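Side-chain contacts in bottromycin amidohydrolase (Streptomyces purpureus, PDB 6I5S), which acts as a zinc-binding, thiazoline-specific amidohydrolase that serves as gatekeeper of bottromycin biosynthesis: residues P23-A26 against A27-L31; L45-A48 against A49-E52; S359-K362 against E363-E366; D384-V388 against M389-D393; R436-S439 against L440-A444. All coordinates share one frame; numbering follows the deposited sequence.

Interaction 1 of 5, residues P23-A26 against A27-L31; sequences PLVA and ALERL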
loop_
_atom_site.group_PDB
_atom_site.type_symbol
_atom_site.label_atom_id
_atom_site.label_comp_id
_atom_site.label_asym_id
_atom_site.label_seq_id
_atom_site.Cartn_x
_atom_site.Cartn_y
_atom_site.Cartn_z
ATOM N N PRO A 23 1.223 -3.098 -23.944
ATOM C CA PRO A 23 1.084 -1.653 -24.215
ATOM C C PRO A 23 1.356 -0.772 -23.019
ATOM O O PRO A 23 1.805 0.378 -23.176
ATOM C CB PRO A 23 -0.384 -1.515 -24.644
ATOM C CG PRO A 23 -0.998 -2.845 -24.463
ATOM C CD PRO A 23 -0.079 -3.764 -23.810
ATOM N N LEU A 24 1.012 -1.243 -21.832
ATOM C CA LEU A 24 1.287 -0.484 -20.619
ATOM C C LEU A 24 2.780 -0.445 -20.326
ATOM O O LEU A 24 3.305 0.594 -19.911
ATOM C CB LEU A 24 0.509 -1.082 -19.436
ATOM C CG LEU A 24 -1.013 -0.837 -19.369
ATOM C CD1 LEU A 24 -1.590 -1.480 -18.082
ATOM C CD2 LEU A 24 -1.246 0.599 -19.336
ATOM N N VAL A 25 3.473 -1.568 -20.515
ATOM C CA VAL A 25 4.935 -1.588 -20.372
ATOM C C VAL A 25 5.570 -0.623 -21.342
ATOM O O VAL A 25 6.479 0.154 -20.995
ATOM C CB VAL A 25 5.467 -3.012 -20.586
ATOM C CG1 VAL A 25 6.999 -3.039 -20.531
ATOM C CG2 VAL A 25 4.934 -3.949 -19.532
ATOM N N ALA A 26 5.108 -0.665 -22.587
ATOM C CA ALA A 26 5.646 0.250 -23.594
ATOM C C ALA A 26 5.479 1.705 -23.164
ATOM O O ALA A 26 6.391 2.522 -23.337
ATOM C CB ALA A 26 4.956 0.003 -24.938
ATOM N N ALA A 27 4.295 2.056 -22.625
ATOM C CA ALA A 27 4.078 3.424 -22.160
ATOM C C ALA A 27 5.043 3.798 -21.040
ATOM O O ALA A 27 5.618 4.903 -21.059
ATOM C CB ALA A 27 2.638 3.624 -21.722
ATOM N N LEU A 28 5.256 2.888 -20.069
ATOM C CA LEU A 28 6.122 3.182 -18.927
ATOM C C LEU A 28 7.585 3.259 -19.386
ATOM O O LEU A 28 8.354 4.082 -18.884
ATOM C CB LEU A 28 5.946 2.134 -17.825
ATOM C CG LEU A 28 4.539 1.985 -17.230
ATOM C CD1 LEU A 28 4.577 0.922 -16.225
ATOM C CD2 LEU A 28 4.165 3.264 -16.568
ATOM N N GLU A 29 7.948 2.472 -20.395
ATOM C CA GLU A 29 9.308 2.580 -20.980
ATOM C C GLU A 29 9.519 3.914 -21.676
ATOM O O GLU A 29 10.568 4.539 -21.499
ATOM C CB GLU A 29 9.539 1.438 -21.948
ATOM C CG GLU A 29 9.674 0.116 -21.240
ATOM C CD GLU A 29 10.086 -1.054 -22.164
ATOM O OE1 GLU A 29 10.095 -0.896 -23.405
ATOM O OE2 GLU A 29 10.408 -2.143 -21.640
ATOM N N ARG A 30 8.519 4.386 -22.441
ATOM C CA ARG A 30 8.647 5.677 -23.130
ATOM C C ARG A 30 8.783 6.812 -22.135
ATOM O O ARG A 30 9.589 7.724 -22.329
ATOM C CB ARG A 30 7.441 5.939 -24.033
ATOM C CG ARG A 30 7.434 5.144 -25.334
ATOM C CD ARG A 30 6.328 5.630 -26.335
ATOM N NE ARG A 30 5.000 5.674 -25.708
ATOM C CZ ARG A 30 4.128 4.672 -25.700
ATOM N NH1 ARG A 30 4.418 3.533 -26.309
ATOM N NH2 ARG A 30 2.965 4.804 -25.073
ATOM N N LEU A 31 7.980 6.776 -21.068
ATOM C CA LEU A 31 8.045 7.809 -20.044
ATOM C C LEU A 31 9.400 7.858 -19.355
ATOM O O LEU A 31 9.799 8.931 -18.884
ATOM C CB LEU A 31 6.897 7.600 -19.017
ATOM C CG LEU A 31 5.520 7.866 -19.638
ATOM C CD1 LEU A 31 4.426 7.269 -18.728
ATOM C CD2 LEU A 31 5.245 9.362 -19.875
HETATM O O HOH W 1 1.433 2.013 -25.376
#

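Interaction 2 of 5, residues L45-A48 against A49-E52; sequences LIDA and ATGE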
loop_
_atom_site.group_PDB
_atom_site.type_symbol
_atom_site.label_atom_id
_atom_site.label_comp_id
_atom_site.label_asym_id
_atom_site.label_seq_id
_atom_site.Cartn_x
_atom_site.Cartn_y
_atom_site.Cartn_z
ATOM N N LEU A 45 5.620 23.193 0.098
ATOM C CA LEU A 45 5.899 21.836 0.569
ATOM C C LEU A 45 5.043 21.585 1.796
ATOM O O LEU A 45 5.146 22.314 2.788
ATOM C CB LEU A 45 7.376 21.655 0.903
ATOM C CG LEU A 45 7.802 20.330 1.575
ATOM C CD1 LEU A 45 7.472 19.166 0.679
ATOM C CD2 LEU A 45 9.296 20.327 1.963
ATOM N N ILE A 46 4.163 20.594 1.720
ATOM C CA ILE A 46 3.335 20.234 2.867
ATOM C C ILE A 46 4.119 19.287 3.770
ATOM O O ILE A 46 4.691 18.290 3.303
ATOM C CB ILE A 46 2.011 19.622 2.390
ATOM C CG1 ILE A 46 1.221 20.696 1.598
ATOM C CG2 ILE A 46 1.200 19.092 3.555
ATOM C CD1 ILE A 46 -0.043 20.158 0.975
ATOM N N ASP A 47 4.182 19.629 5.051
ATOM C CA ASP A 47 4.977 18.879 6.024
ATOM C C ASP A 47 4.316 17.539 6.285
ATOM O O ASP A 47 3.179 17.492 6.739
ATOM C CB ASP A 47 5.104 19.661 7.332
ATOM C CG ASP A 47 6.142 19.066 8.277
ATOM O OD1 ASP A 47 6.915 18.194 7.839
ATOM O OD2 ASP A 47 6.190 19.476 9.458
ATOM N N ALA A 48 5.034 16.453 6.008
ATOM C CA ALA A 48 4.427 15.124 6.043
ATOM C C ALA A 48 3.834 14.786 7.408
ATOM O O ALA A 48 2.960 13.915 7.489
ATOM C CB ALA A 48 5.460 14.068 5.648
ATOM N N ALA A 49 4.287 15.447 8.474
ATOM C CA ALA A 49 3.784 15.197 9.819
ATOM C C ALA A 49 2.610 16.097 10.205
ATOM O O ALA A 49 1.626 15.613 10.779
ATOM C CB ALA A 49 4.923 15.371 10.827
ATOM N N THR A 50 2.687 17.398 9.918
ATOM C CA THR A 50 1.723 18.362 10.438
ATOM C C THR A 50 0.674 18.813 9.432
ATOM O O THR A 50 -0.340 19.382 9.841
ATOM C CB THR A 50 2.450 19.609 10.949
ATOM O OG1 THR A 50 2.798 20.440 9.839
ATOM C CG2 THR A 50 3.735 19.217 11.675
ATOM N N GLY A 51 0.902 18.629 8.134
ATOM C CA GLY A 51 -0.028 19.094 7.134
ATOM C C GLY A 51 0.037 20.574 6.867
ATOM O O GLY A 51 -0.692 21.063 5.987
ATOM N N GLU A 52 0.880 21.305 7.587
ATOM C CA GLU A 52 1.077 22.716 7.286
ATOM C C GLU A 52 2.024 22.879 6.096
ATOM O O GLU A 52 2.779 21.971 5.742
ATOM C CB GLU A 52 1.628 23.452 8.499
ATOM C CG GLU A 52 0.539 23.966 9.430
ATOM C CD GLU A 52 0.752 23.558 10.873
ATOM O OE1 GLU A 52 1.916 23.338 11.266
ATOM O OE2 GLU A 52 -0.247 23.451 11.616
#

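Interaction 3 of 5, residues S359-K362 against E363-E366; sequences SFHK and EIAE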
loop_
_atom_site.group_PDB
_atom_site.type_symbol
_atom_site.label_atom_id
_atom_site.label_comp_id
_atom_site.label_asym_id
_atom_site.label_seq_id
_atom_site.Cartn_x
_atom_site.Cartn_y
_atom_site.Cartn_z
ATOM N N SER A 359 -7.855 2.185 -4.240
ATOM C CA SER A 359 -8.021 1.591 -2.907
ATOM C C SER A 359 -7.140 2.290 -1.874
ATOM O O SER A 359 -7.468 2.301 -0.666
ATOM C CB SER A 359 -7.700 0.090 -2.934
ATOM O OG SER A 359 -6.366 -0.189 -3.320
ATOM N N PHE A 360 -6.014 2.844 -2.315
ATOM C CA PHE A 360 -5.166 3.603 -1.399
ATOM C C PHE A 360 -5.953 4.770 -0.802
ATOM O O PHE A 360 -5.921 5.021 0.415
ATOM C CB PHE A 360 -3.919 4.106 -2.121
ATOM C CG PHE A 360 -2.955 4.797 -1.225
ATOM C CD1 PHE A 360 -2.159 4.040 -0.404
ATOM C CD2 PHE A 360 -2.915 6.172 -1.119
ATOM C CE1 PHE A 360 -1.262 4.636 0.480
ATOM C CE2 PHE A 360 -2.000 6.784 -0.255
ATOM C CZ PHE A 360 -1.191 6.005 0.559
ATOM N N HIS A 361 -6.641 5.518 -1.664
ATOM C CA HIS A 361 -7.468 6.629 -1.206
ATOM C C HIS A 361 -8.706 6.152 -0.471
ATOM O O HIS A 361 -9.197 6.876 0.394
ATOM C CB HIS A 361 -7.736 7.547 -2.417
ATOM C CG HIS A 361 -6.463 8.148 -2.901
ATOM N ND1 HIS A 361 -5.853 9.184 -2.221
ATOM C CD2 HIS A 361 -5.599 7.748 -3.860
ATOM C CE1 HIS A 361 -4.685 9.434 -2.799
ATOM N NE2 HIS A 361 -4.498 8.562 -3.776
ATOM N N LYS A 362 -9.224 4.972 -0.789
ATOM C CA LYS A 362 -10.286 4.405 0.054
ATOM C C LYS A 362 -9.801 4.133 1.466
ATOM O O LYS A 362 -10.569 4.303 2.437
ATOM C CB LYS A 362 -10.842 3.131 -0.545
ATOM C CG LYS A 362 -11.641 3.309 -1.821
ATOM C CD LYS A 362 -12.474 2.079 -2.056
ATOM C CE LYS A 362 -13.234 2.157 -3.331
ATOM N NZ LYS A 362 -14.251 1.061 -3.441
ATOM N N GLU A 363 -8.533 3.737 1.615
ATOM C CA GLU A 363 -8.019 3.473 2.949
ATOM C C GLU A 363 -7.785 4.778 3.693
ATOM O O GLU A 363 -8.082 4.859 4.884
ATOM C CB GLU A 363 -6.727 2.665 2.875
ATOM C CG GLU A 363 -6.119 2.316 4.278
ATOM C CD GLU A 363 -6.950 1.411 5.085
ATOM O OE1 GLU A 363 -8.024 1.009 4.579
ATOM O OE2 GLU A 363 -6.548 1.093 6.283
ATOM N N ILE A 364 -7.316 5.835 3.001
ATOM C CA ILE A 364 -7.306 7.163 3.628
ATOM C C ILE A 364 -8.709 7.541 4.088
ATOM O O ILE A 364 -8.898 8.049 5.201
ATOM C CB ILE A 364 -6.728 8.221 2.674
ATOM C CG1 ILE A 364 -5.191 7.981 2.577
ATOM C CG2 ILE A 364 -7.021 9.650 3.155
ATOM C CD1 ILE A 364 -4.544 8.796 1.508
ATOM N N ALA A 365 -9.712 7.256 3.264
ATOM C CA ALA A 365 -11.092 7.583 3.654
ATOM C C ALA A 365 -11.543 6.776 4.883
ATOM O O ALA A 365 -12.188 7.316 5.777
ATOM C CB ALA A 365 -12.026 7.341 2.464
ATOM N N GLU A 366 -11.215 5.483 4.946
ATOM C CA GLU A 366 -11.522 4.697 6.142
ATOM C C GLU A 366 -10.891 5.296 7.392
ATOM O O GLU A 366 -11.545 5.384 8.446
ATOM C CB GLU A 366 -11.039 3.248 6.015
ATOM C CG GLU A 366 -11.762 2.371 4.985
ATOM C CD GLU A 366 -13.075 1.807 5.433
ATOM O OE1 GLU A 366 -13.339 1.792 6.653
ATOM O OE2 GLU A 366 -13.864 1.350 4.557
#

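Interaction 4 of 5, residues D384-V388 against M389-D393; sequences DAYDV and MGWHD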
loop_
_atom_site.group_PDB
_atom_site.type_symbol
_atom_site.label_atom_id
_atom_site.label_comp_id
_atom_site.label_asym_id
_atom_site.label_seq_id
_atom_site.Cartn_x
_atom_site.Cartn_y
_atom_site.Cartn_z
ATOM N N ASP A 384 5.949 7.953 7.802
ATOM C CA ASP A 384 6.052 6.765 8.657
ATOM C C ASP A 384 6.217 5.504 7.827
ATOM O O ASP A 384 6.813 4.526 8.295
ATOM C CB ASP A 384 4.832 6.673 9.563
ATOM C CG ASP A 384 5.038 7.399 10.892
ATOM O OD1 ASP A 384 6.061 8.081 11.040
ATOM O OD2 ASP A 384 4.198 7.256 11.801
ATOM N N ALA A 385 5.720 5.506 6.595
ATOM C CA ALA A 385 5.974 4.360 5.708
ATOM C C ALA A 385 7.433 4.316 5.262
ATOM O O ALA A 385 8.045 3.247 5.191
ATOM C CB ALA A 385 5.049 4.383 4.505
ATOM N N TYR A 386 8.029 5.455 4.970
ATOM C CA TYR A 386 9.455 5.412 4.636
ATOM C C TYR A 386 10.248 4.910 5.837
ATOM O O TYR A 386 11.199 4.151 5.699
ATOM C CB TYR A 386 9.942 6.787 4.203
ATOM C CG TYR A 386 9.287 7.220 2.884
ATOM C CD1 TYR A 386 9.387 6.422 1.752
ATOM C CD2 TYR A 386 8.561 8.404 2.780
ATOM C CE1 TYR A 386 8.790 6.778 0.551
ATOM C CE2 TYR A 386 7.935 8.781 1.560
ATOM C CZ TYR A 386 8.059 7.945 0.462
ATOM O OH TYR A 386 7.500 8.252 -0.770
ATOM N N ASP A 387 9.826 5.280 7.044
ATOM C CA ASP A 387 10.522 4.776 8.246
ATOM C C ASP A 387 10.364 3.265 8.429
ATOM O O ASP A 387 11.356 2.569 8.744
ATOM C CB ASP A 387 10.032 5.504 9.515
ATOM C CG ASP A 387 10.671 6.862 9.685
ATOM O OD1 ASP A 387 11.561 7.221 8.883
ATOM O OD2 ASP A 387 10.291 7.568 10.631
ATOM N N VAL A 388 9.164 2.742 8.225
ATOM C CA VAL A 388 8.961 1.299 8.429
ATOM C C VAL A 388 9.743 0.487 7.400
ATOM O O VAL A 388 10.144 -0.665 7.666
ATOM C CB VAL A 388 7.454 0.935 8.399
ATOM C CG1 VAL A 388 6.884 0.837 6.975
ATOM C CG2 VAL A 388 7.252 -0.376 9.170
ATOM N N MET A 389 9.964 1.052 6.217
ATOM C CA MET A 389 10.777 0.401 5.180
ATOM C C MET A 389 12.265 0.582 5.365
ATOM O O MET A 389 13.066 -0.016 4.607
ATOM C CB MET A 389 10.378 0.948 3.817
ATOM C CG MET A 389 8.983 0.525 3.366
ATOM S SD MET A 389 8.558 0.983 1.653
ATOM C CE MET A 389 8.634 2.778 1.735
ATOM N N GLY A 390 12.684 1.394 6.327
ATOM C CA GLY A 390 14.096 1.552 6.551
ATOM C C GLY A 390 14.742 2.492 5.569
ATOM O O GLY A 390 15.974 2.479 5.430
ATOM N N TRP A 391 13.946 3.286 4.868
ATOM C CA TRP A 391 14.442 4.270 3.901
ATOM C C TRP A 391 14.598 5.580 4.650
ATOM O O TRP A 391 13.620 6.298 4.867
ATOM C CB TRP A 391 13.478 4.459 2.733
ATOM C CG TRP A 391 13.231 3.229 1.906
ATOM C CD1 TRP A 391 13.799 2.008 2.076
ATOM C CD2 TRP A 391 12.382 3.124 0.753
ATOM N NE1 TRP A 391 13.348 1.148 1.094
ATOM C CE2 TRP A 391 12.478 1.802 0.280
ATOM C CE3 TRP A 391 11.582 4.013 0.076
ATOM C CZ2 TRP A 391 11.782 1.354 -0.845
ATOM C CZ3 TRP A 391 10.859 3.574 -1.047
ATOM C CH2 TRP A 391 10.935 2.263 -1.466
ATOM N N HIS A 392 15.826 5.919 5.021
ATOM C CA HIS A 392 16.050 7.015 5.956
ATOM C C HIS A 392 16.597 8.277 5.284
ATOM O O HIS A 392 17.286 9.074 5.922
ATOM C CB HIS A 392 16.943 6.534 7.096
ATOM C CG HIS A 392 16.250 5.569 8.017
ATOM N ND1 HIS A 392 16.894 4.500 8.606
ATOM C CD2 HIS A 392 14.958 5.507 8.435
ATOM C CE1 HIS A 392 16.033 3.828 9.350
ATOM N NE2 HIS A 392 14.849 4.414 9.260
ATOM N N ASP A 393 16.279 8.480 4.005
ATOM C CA ASP A 393 16.231 9.827 3.449
ATOM C C ASP A 393 14.978 10.546 3.946
ATOM O O ASP A 393 13.929 9.933 4.164
ATOM C CB ASP A 393 16.227 9.792 1.915
ATOM C CG ASP A 393 17.579 9.430 1.337
ATOM O OD1 ASP A 393 18.594 9.613 2.043
ATOM O OD2 ASP A 393 17.629 8.979 0.174
#

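Interaction 5 of 5, residues R436-S439 against L440-A444; sequences RLWS and LRLSA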
loop_
_atom_site.group_PDB
_atom_site.type_symbol
_atom_site.label_atom_id
_atom_site.label_comp_id
_atom_site.label_asym_id
_atom_site.label_seq_id
_atom_site.Cartn_x
_atom_site.Cartn_y
_atom_site.Cartn_z
ATOM N N ARG A 436 -4.031 9.877 -19.304
ATOM C CA ARG A 436 -3.777 8.938 -20.384
ATOM C C ARG A 436 -3.371 7.562 -19.836
ATOM O O ARG A 436 -3.792 6.523 -20.363
ATOM C CB ARG A 436 -2.678 9.512 -21.291
ATOM C CG ARG A 436 -2.328 8.706 -22.521
ATOM C CD ARG A 436 -1.350 9.481 -23.423
ATOM N NE ARG A 436 -1.876 10.797 -23.811
ATOM C CZ ARG A 436 -1.338 11.974 -23.491
ATOM N NH1 ARG A 436 -0.224 12.057 -22.767
ATOM N NH2 ARG A 436 -1.921 13.090 -23.914
ATOM N N LEU A 437 -2.528 7.540 -18.806
ATOM C CA LEU A 437 -2.136 6.267 -18.187
ATOM C C LEU A 437 -3.326 5.558 -17.581
ATOM O O LEU A 437 -3.518 4.357 -17.775
ATOM C CB LEU A 437 -1.066 6.484 -17.109
ATOM C CG LEU A 437 0.369 6.778 -17.591
ATOM C CD1 LEU A 437 1.300 7.207 -16.445
ATOM C CD2 LEU A 437 0.885 5.542 -18.189
ATOM N N TRP A 438 -4.174 6.284 -16.882
ATOM C CA TRP A 438 -5.352 5.643 -16.300
ATOM C C TRP A 438 -6.276 5.132 -17.410
ATOM O O TRP A 438 -6.728 3.981 -17.381
ATOM C CB TRP A 438 -6.063 6.630 -15.361
ATOM C CG TRP A 438 -7.224 6.064 -14.583
ATOM C CD1 TRP A 438 -8.524 6.483 -14.654
ATOM C CD2 TRP A 438 -7.207 4.989 -13.610
ATOM N NE1 TRP A 438 -9.319 5.756 -13.794
ATOM C CE2 TRP A 438 -8.542 4.832 -13.145
ATOM C CE3 TRP A 438 -6.213 4.162 -13.076
ATOM C CZ2 TRP A 438 -8.896 3.870 -12.198
ATOM C CZ3 TRP A 438 -6.590 3.200 -12.131
ATOM C CH2 TRP A 438 -7.900 3.101 -11.691
ATOM N N SER A 439 -6.534 5.963 -18.439
ATOM C CA SER A 439 -7.372 5.513 -19.542
ATOM C C SER A 439 -6.796 4.251 -20.192
ATOM O O SER A 439 -7.546 3.322 -20.528
ATOM C CB SER A 439 -7.559 6.652 -20.556
ATOM O OG SER A 439 -8.160 6.128 -21.688
ATOM N N LEU A 440 -5.463 4.180 -20.355
ATOM C CA LEU A 440 -4.879 3.007 -20.983
ATOM C C LEU A 440 -4.998 1.786 -20.075
ATOM O O LEU A 440 -5.340 0.692 -20.540
ATOM C CB LEU A 440 -3.414 3.268 -21.284
ATOM C CG LEU A 440 -2.674 2.138 -21.992
ATOM C CD1 LEU A 440 -3.253 1.877 -23.340
ATOM C CD2 LEU A 440 -1.243 2.569 -22.116
ATOM N N ARG A 441 -4.810 1.994 -18.782
ATOM C CA ARG A 441 -4.978 0.902 -17.805
ATOM C C ARG A 441 -6.390 0.329 -17.874
ATOM O O ARG A 441 -6.593 -0.890 -17.798
ATOM C CB ARG A 441 -4.657 1.432 -16.386
ATOM C CG ARG A 441 -5.675 1.066 -15.252
ATOM C CD ARG A 441 -5.475 -0.270 -14.904
ATOM N NE ARG A 441 -6.254 -0.752 -13.756
ATOM C CZ ARG A 441 -7.200 -1.656 -13.838
ATOM N NH1 ARG A 441 -7.670 -2.063 -15.031
ATOM N NH2 ARG A 441 -7.673 -2.150 -12.709
ATOM N N LEU A 442 -7.395 1.192 -18.055
ATOM C CA LEU A 442 -8.779 0.709 -18.140
ATOM C C LEU A 442 -9.057 0.040 -19.480
ATOM O O LEU A 442 -9.650 -1.042 -19.514
ATOM C CB LEU A 442 -9.774 1.867 -17.915
ATOM C CG LEU A 442 -9.635 2.548 -16.552
ATOM C CD1 LEU A 442 -10.467 3.813 -16.534
ATOM C CD2 LEU A 442 -10.065 1.608 -15.408
ATOM N N SER A 443 -8.634 0.680 -20.592
ATOM C CA SER A 443 -8.908 0.144 -21.925
ATOM C C SER A 443 -8.271 -1.227 -22.104
ATOM O O SER A 443 -8.875 -2.124 -22.694
ATOM C CB SER A 443 -8.375 1.089 -23.033
ATOM O OG SER A 443 -8.889 2.374 -22.916
ATOM N N ALA A 444 -7.059 -1.407 -21.574
ATOM C CA ALA A 444 -6.354 -2.673 -21.697
ATOM C C ALA A 444 -7.094 -3.800 -21.015
ATOM O O ALA A 444 -7.001 -4.951 -21.445
ATOM C CB ALA A 444 -4.951 -2.542 -21.105
#

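Interaction 1 of 5, residues P23-A26 against A27-L31
Arg30 folds back along helix 23-31 and lays one face of its guanidinium over the backbone carbonyl of Ala26, NH1 standing 3.7 Å from Ala26 O. The bend is made at chi3 (-53°), which turns the group back beside the methyl of Ala26, with NH1 3.8 Å from Ala26 CB. At the edge of the guanidinium, in its plane, water 1 accepts from Arg30 NH2 at 3.2 Å and donates to Pro23 O at 2.8 Å. Pro23 O thus serves both this water and the helical N-H of Ala27. One residue earlier, the extended Glu29 side chain passes Val25 at a slant, its OE2 3.7 Å from Val25 CG1, a contact of carboxylate with methyl. On the inner side, Leu28 CG rests 3.3 Å from Leu24 O; Leu24 and Leu28 pack on Val100 of helix 100-108, and Asp22 OD2 accepts from Val25 N at the start of the helix. The contact therefore splits by chemistry: its leucines face the fold, whereas the exposed Arg30 adds a water-bridged link to Pro23 O, and a polar group over Ala26 O, to the ordinary helical bonds of the first turn.

Interaction 2 of 5, residues L45-A48 against A49-E52
Gly51 takes a positive phi of 77° after three residues in right-handed helical conformation, and from there its N donates to Asp47 O at 2.9 Å, in the carbonyl plane. A second bond, from Asp47 N to Glu52 O, is shorter at 2.8 Å and almost straight (173°). Together they close a tight reversal resembling a four-residue beta-hairpin loop, in which glycine is favoured at the left-handed position. Beside this pair, Ile46 CA makes a CA-H...O contact with the same Glu52 O at 3.4 Å, and Ile46 CG2 lies 3.7 Å from Gly51 O.

Among the side chains, Asp47 holds CG anti to its backbone N (chi1 -168°), which swings the carboxylate across Thr50; OD2 comes 3.3 Å from Thr50 CG2. The hydroxyl of Thr50 accepts from Glu52 N at 3.1 Å, forming an ST turn, and donates weakly to Glu52 OE1. The reversal follows strand 43-45, and Ile46 and Ala48 lean on Tyr85 and Pro88 of strand 84-95. Because Asp47 OD2 and Glu52 OE1 remain 6.0 Å apart, their like charges probably interact only modestly, and the turn is probably held mainly by its two backbone bonds and the hydroxyl of Thr50.

Interaction 3 of 5, residues S359-K362 against E363-E366
Lys362, Glu363 and Ile364 follow one another on the alpha-helix 358-369, and their side chains leave it in different directions, one apolar and two charged. Ile364 makes the side-chain contact with the preceding turn. Its CG1 is set anti to the carbonyl carbon (chi1 -72°), which sends CD1 back toward two rings: it lies 3.7 Å from Phe360 CE2, meeting that side chain at a slant, and 4.0 Å from His361 ND1, where the isoleucine and histidine run alongside each other. Phe360 CD2 in turn sits over one face of the His361 ring, near its rim. The polar edge of His361 is engaged beyond this group, NE2 with His109 O and ND1 with a glycerol, probably from the crystallisation liquor, though it may mark a pocket.

Glu363 bends at chi2 (66°), and its two carboxylate oxygens accept separately from Leu273 N and Val274 N, at the beginning of helix 273-280, a place where the helix dipole would probably favour a negative charge. Lys362 is fully extended and leads away to a salt bridge with Asp458. The backbone beneath is regular, although Glu363 N is shared: it bonds to Ser359 O at 2.9 Å and weakly to Phe360 O at 3.1 Å. One turn on, Lys362 O accepts from Glu366 N at 2.8 Å, while Glu366 CG comes within 3.4 Å of that same oxygen.

Interaction 4 of 5, residues D384-V388 against M389-D393
Tyr386 and Trp391 both carry CG anti to the carbonyl carbon (chi1 -66° and -61°), and these torsions bring the two aromatic side chains together at a slant, Tyr386 CD1 lying 3.7 Å from Trp391 CE3. The tryptophan atom approaches the tyrosine at its edge, near the plane of the phenol, whose OH is hydrogen-bonded to Gly89 O. Met389 fills the angle between them: a bend at chi3 (-62°) places its CE over one face of the Trp391 ring, toward the rim, 3.7 Å from Tyr386 CD1 and 3.5 Å from Ala385 O.

The three side chains are gathered round the end of helix 383-388, a Schellman motif. Trp391 N reaches back to Tyr386 O at 3.0 Å, and inside that loop Gly390 N bonds to Asp387 O, also at 3.0 Å, from well above the carbonyl plane. Gly390 holds a positive phi at which a CB would be jammed against the preceding carbonyl oxygen. On the outer side, Asp387 OD1 stands at the edge of the poorly ordered His392 ring, while Asp387 OD2 forms a salt bridge with Arg342.

With a leucine in place of Tyr386, Gly89 O would probably lose its hydroxyl partner, and Met389 CE and Trp391 CE3 would be left without the ring atom, CD1, that both touch. On one side Val388 touches Phe268 of the separate strand 268-270; the cluster itself is laid against the sheet, Tyr386 and Met389 on Val91 of strand 84-95 and Trp391 on Ala113 of strand 111-116.

Interaction 5 of 5, residues R436-S439 against L440-A444
The indole of Trp438 has Leu442 over one face: CD1 stands 3.9 Å from the centroid of the five-membered ring, 27° off its normal, a CH-pi contact. The same methyl is 3.5 Å from Trp438 NE1, and Leu442 CD2 lies farther along, 4.1 Å from Trp438 CZ2. Near the six-membered part, Arg441 runs alongside the indole and touches it with its aliphatic stem, CG coming 3.8 Å from Trp438 CE3. The guanidinium plane is turned 68° from the indole, so the two flat groups do not stack; toward the rim of one guanidinium face comes Leu442 CD2. NH1 of Arg441 bonds to Ala295 O. Trp438 also meets His109 and Trp452 edge-to-face.

A chi1 of -174° puts the indole opposite the backbone N of Trp438 and carries it along the helix toward residues three and four positions on. Around on another side, Ser439 O is gripped twice by one residue, accepting from Ser443 N and Ser443 OG, both at 2.9 Å; the hydroxyl comes from above the carbonyl plane. This side-chain bond back into the preceding turn supplements the ordinary helical one.

If an alanine stood in place of Trp438, Leu442 CD1 would be likely to lose the face it rests on and the stem of Arg441 would probably have more freedom to turn. Within the fold, helix 431-444 packs against two others, which also touch each other: Leu437 and Trp438 touch Val108 and Arg441 touches Val104 of helix 100-108, and Leu440 packs on Leu24 and Ala27 of helix 23-31.

In the fold
Interactions 1 and 5 touch directly, Leu24 CD2 packing 3.4 Å from Leu440 CG, and both helices also lean on helix 100-108; each pairs an inward apolar side with a solvent-facing polar one. Interaction 3 is the most central, its centre about 10 Å from the centre of the chain, and its charged groups are satisfied by partners in other parts of the fold. Interactions 2 and 4, about 16 Å apart between centres, both flank strand 84-95 and both turn on a positive-phi glycine, one in an exposed reversal ruled by backbone and hydroxyl bonds, the other at a helix end filled by aromatic side chains and methionine. Interactions 4 and 5 lie on opposite sides of the chain's centre.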